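Local coordinates for protein phage integrase (Pectobacterium atrosepticum, PDB 3JU0) that probably binds arm-type DNA sites, this chain being the N-terminal arm-binding domain of an integrase that probably acts in DNA integration and recombination, at residues S82-Q86 with A87-T91. Residues are numbered along the deposited sequence; the frame is centred on the assembly and turned at random.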
ATOM      1  N   SER A  82      -0.300 -10.448   6.476  1.00 20.70           N
ATOM      2  CA  SER A  82       0.125 -11.143   5.228  1.00 23.12           C
ATOM      3  C   SER A  82      -0.728 -12.363   4.902  1.00 23.75           C
ATOM      4  O   SER A  82      -0.671 -12.862   3.777  1.00 24.22           O
ATOM      5  CB  SER A  82       1.571 -11.513   5.275  1.00 26.23           C
ATOM      6  OG  SER A  82       1.834 -12.523   6.195  1.00 30.91           O
ATOM      7  N   ALA A  83      -1.588 -12.759   5.833  1.00 22.00           N
ATOM      8  CA  ALA A  83      -2.433 -13.949   5.595  1.00 22.09           C
ATOM      9  C   ALA A  83      -3.657 -13.580   4.819  1.00 21.04           C
ATOM     10  O   ALA A  83      -4.318 -14.426   4.280  1.00 23.91           O
ATOM     11  CB  ALA A  83      -2.853 -14.588   6.905  1.00 22.38           C
ATOM     12  N   LYS A  84      -3.883 -12.288   4.635  1.00 21.17           N
ATOM     13  CA  LYS A  84      -5.078 -11.785   3.967  1.00 22.03           C
ATOM     14  C   LYS A  84      -4.907 -11.715   2.435  1.00 23.49           C
ATOM     15  O   LYS A  84      -3.846 -11.238   1.938  1.00 24.93           O
ATOM     16  CB  LYS A  84      -5.371 -10.359   4.477  1.00 23.04           C
ATOM     17  CG  LYS A  84      -6.517  -9.656   3.791  1.00 25.15           C
ATOM     18  CD  LYS A  84      -7.785 -10.248   4.077  1.00 29.23           C
ATOM     19  CE  LYS A  84      -8.889  -9.321   3.548  1.00 34.96           C
ATOM     20  NZ  LYS A  84     -10.194  -9.871   3.896  1.00 36.80           N
ATOM     21  N   LYS A  85      -5.923 -12.120   1.680  1.00 23.72           N
ATOM     22  CA  LYS A  85      -5.987 -11.840   0.240  1.00 24.58           C
ATOM     23  C   LYS A  85      -6.383 -10.393   0.057  1.00 23.70           C
ATOM     24  O   LYS A  85      -7.516 -10.052   0.277  1.00 24.36           O
ATOM     25  CB  LYS A  85      -7.018 -12.767  -0.462  1.00 26.38           C
ATOM     26  CG  LYS A  85      -7.180 -12.460  -1.960  1.00 29.24           C
ATOM     27  CD  LYS A  85      -8.148 -13.479  -2.598  1.00 36.19           C
ATOM     28  CE  LYS A  85      -7.358 -14.470  -3.306  1.00 42.68           C
ATOM     29  NZ  LYS A  85      -6.967 -13.753  -4.560  1.00 46.52           N
ATOM     30  N   GLN A  86      -5.454  -9.548  -0.382  1.00 23.12           N
ATOM     31  CA  GLN A  86      -5.750  -8.118  -0.404  1.00 24.54           C
ATOM     32  C   GLN A  86      -6.870  -7.779  -1.350  1.00 26.74           C
ATOM     33  O   GLN A  86      -7.607  -6.839  -1.136  1.00 26.82           O
ATOM     34  CB  GLN A  86      -4.491  -7.298  -0.788  1.00 24.36           C
ATOM     35  CG  GLN A  86      -3.404  -7.267   0.245  1.00 24.15           C
ATOM     36  CD  GLN A  86      -3.862  -6.698   1.573  1.00 22.87           C
ATOM     37  OE1 GLN A  86      -3.479  -7.229   2.650  1.00 29.56           O
ATOM     38  NE2 GLN A  86      -4.728  -5.736   1.530  1.00 23.90           N
ATOM     39  N   ALA A  87      -6.960  -8.526  -2.437  1.00 26.89           N
ATOM     40  CA  ALA A  87      -8.034  -8.335  -3.391  1.00 30.55           C
ATOM     41  C   ALA A  87      -9.439  -8.492  -2.863  1.00 32.00           C
ATOM     42  O   ALA A  87     -10.404  -7.992  -3.445  1.00 33.58           O
ATOM     43  CB  ALA A  87      -7.812  -9.229  -4.592  1.00 31.60           C
ATOM     44  N   ASP A  88      -9.588  -9.162  -1.732  1.00 32.58           N
ATOM     45  CA  ASP A  88     -10.906  -9.231  -1.135  1.00 34.29           C
ATOM     46  C   ASP A  88     -11.402  -7.874  -0.632  1.00 33.22           C
ATOM     47  O   ASP A  88     -12.608  -7.679  -0.351  1.00 35.24           O
ATOM     48  CB  ASP A  88     -10.852 -10.285  -0.027  1.00 34.64           C
ATOM     49  CG  ASP A  88     -10.975 -11.693  -0.582  1.00 40.11           C
ATOM     50  OD1 ASP A  88     -11.235 -11.828  -1.793  1.00 44.55           O
ATOM     51  OD2 ASP A  88     -10.816 -12.658   0.186  1.00 42.99           O
ATOM     52  N   ASN A  89     -10.479  -6.912  -0.488  1.00 33.01           N
ATOM     53  CA  ASN A  89     -10.847  -5.540  -0.259  1.00 31.92           C
ATOM     54  C   ASN A  89     -11.291  -4.869  -1.547  1.00 33.04           C
ATOM     55  O   ASN A  89     -10.484  -4.468  -2.365  1.00 33.21           O
ATOM     56  CB  ASN A  89      -9.645  -4.754   0.266  1.00 30.70           C
ATOM     57  CG  ASN A  89      -9.235  -5.169   1.648  1.00 31.95           C
ATOM     58  OD1 ASN A  89      -9.938  -4.883   2.634  1.00 37.36           O
ATOM     59  ND2 ASN A  89      -8.071  -5.755   1.744  1.00 32.66           N
ATOM     60  N   LYS A  90     -12.581  -4.781  -1.776  1.00 34.85           N
ATOM     61  CA  LYS A  90     -13.032  -4.222  -3.054  1.00 36.08           C
ATOM     62  C   LYS A  90     -12.620  -2.775  -3.157  1.00 35.21           C
ATOM     63  O   LYS A  90     -12.645  -2.004  -2.160  1.00 36.76           O
ATOM     64  CB  LYS A  90     -14.557  -4.336  -3.202  1.00 37.10           C
ATOM     65  CG  LYS A  90     -15.035  -5.752  -3.206  1.00 39.53           C
ATOM     66  N   THR A  91     -12.242  -2.366  -4.354  1.00 33.35           N
ATOM     67  CA  THR A  91     -11.812  -0.997  -4.544  1.00 32.83           C
ATOM     68  C   THR A  91     -12.997  -0.092  -4.822  1.00 33.96           C
ATOM     69  O   THR A  91     -14.117  -0.547  -5.086  1.00 34.22           O
ATOM     70  CB  THR A  91     -10.860  -0.846  -5.731  1.00 31.49           C
ATOM     71  OG1 THR A  91     -11.562  -1.237  -6.931  1.00 32.49           O
ATOM     72  CG2 THR A  91      -9.609  -1.650  -5.553  1.00 31.19           C
TER
HETATM   73  O   HOH W   1     -10.540 -12.498   2.915  1.00 39.24           O
HETATM   74  O   HOH W   2      -5.610  -5.084   3.949  1.00 26.16           O
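K85, Q86, D88 and N89 meet in a local contact round a short piece of 3-10 helix at the protein surface, in the loop between helix 61-76 and the short helix 92-95. Two overlapping i to i+3 turns make it, closed by D88 N to K85 O at 3.0 Å and N89 N to Q86 O at 2.9 Å. The carbonyl of Q86 is gripped twice, because the side chain of N89 turns back so that its ND2 reaches Q86 O from the same side as its backbone N, tilted only modestly from the carbonyl plane, in a second bond of 3.1 Å, bent to 146°. With chi1 of N89 at -68°, CG sits beside its own backbone N, and this puts both donors of one residue on one acceptor. The amides of Q86 and N89 then run side by side in the same direction, their planes 23° apart. Q86 NE2 and N89 ND2, both donors, do not bond to each other but share a water, which accepts a 2.7 Å bond from Q86 NE2 and a weak one from N89 ND2. On the D88 side, the extended start of the K85 chain passes its CD 3.6 Å from D88 OD1, the two side chains crossing at about a right angle. The K84 chain, bent once along its length, brings NZ near D88, and a second water links it to D88 OD2; the charged atoms themselves are not in contact. Q86 also rests on L51 and L53 of strand 47-56 and on R67, while N89 O accepts a bond from R67 of helix 61-76. The arrangement is that of a short 3-10 segment ending in an asparagine that binds the carbonyl three residues back with both backbone and side-chain nitrogen, here in the interhelical linker of an arm-type binding domain.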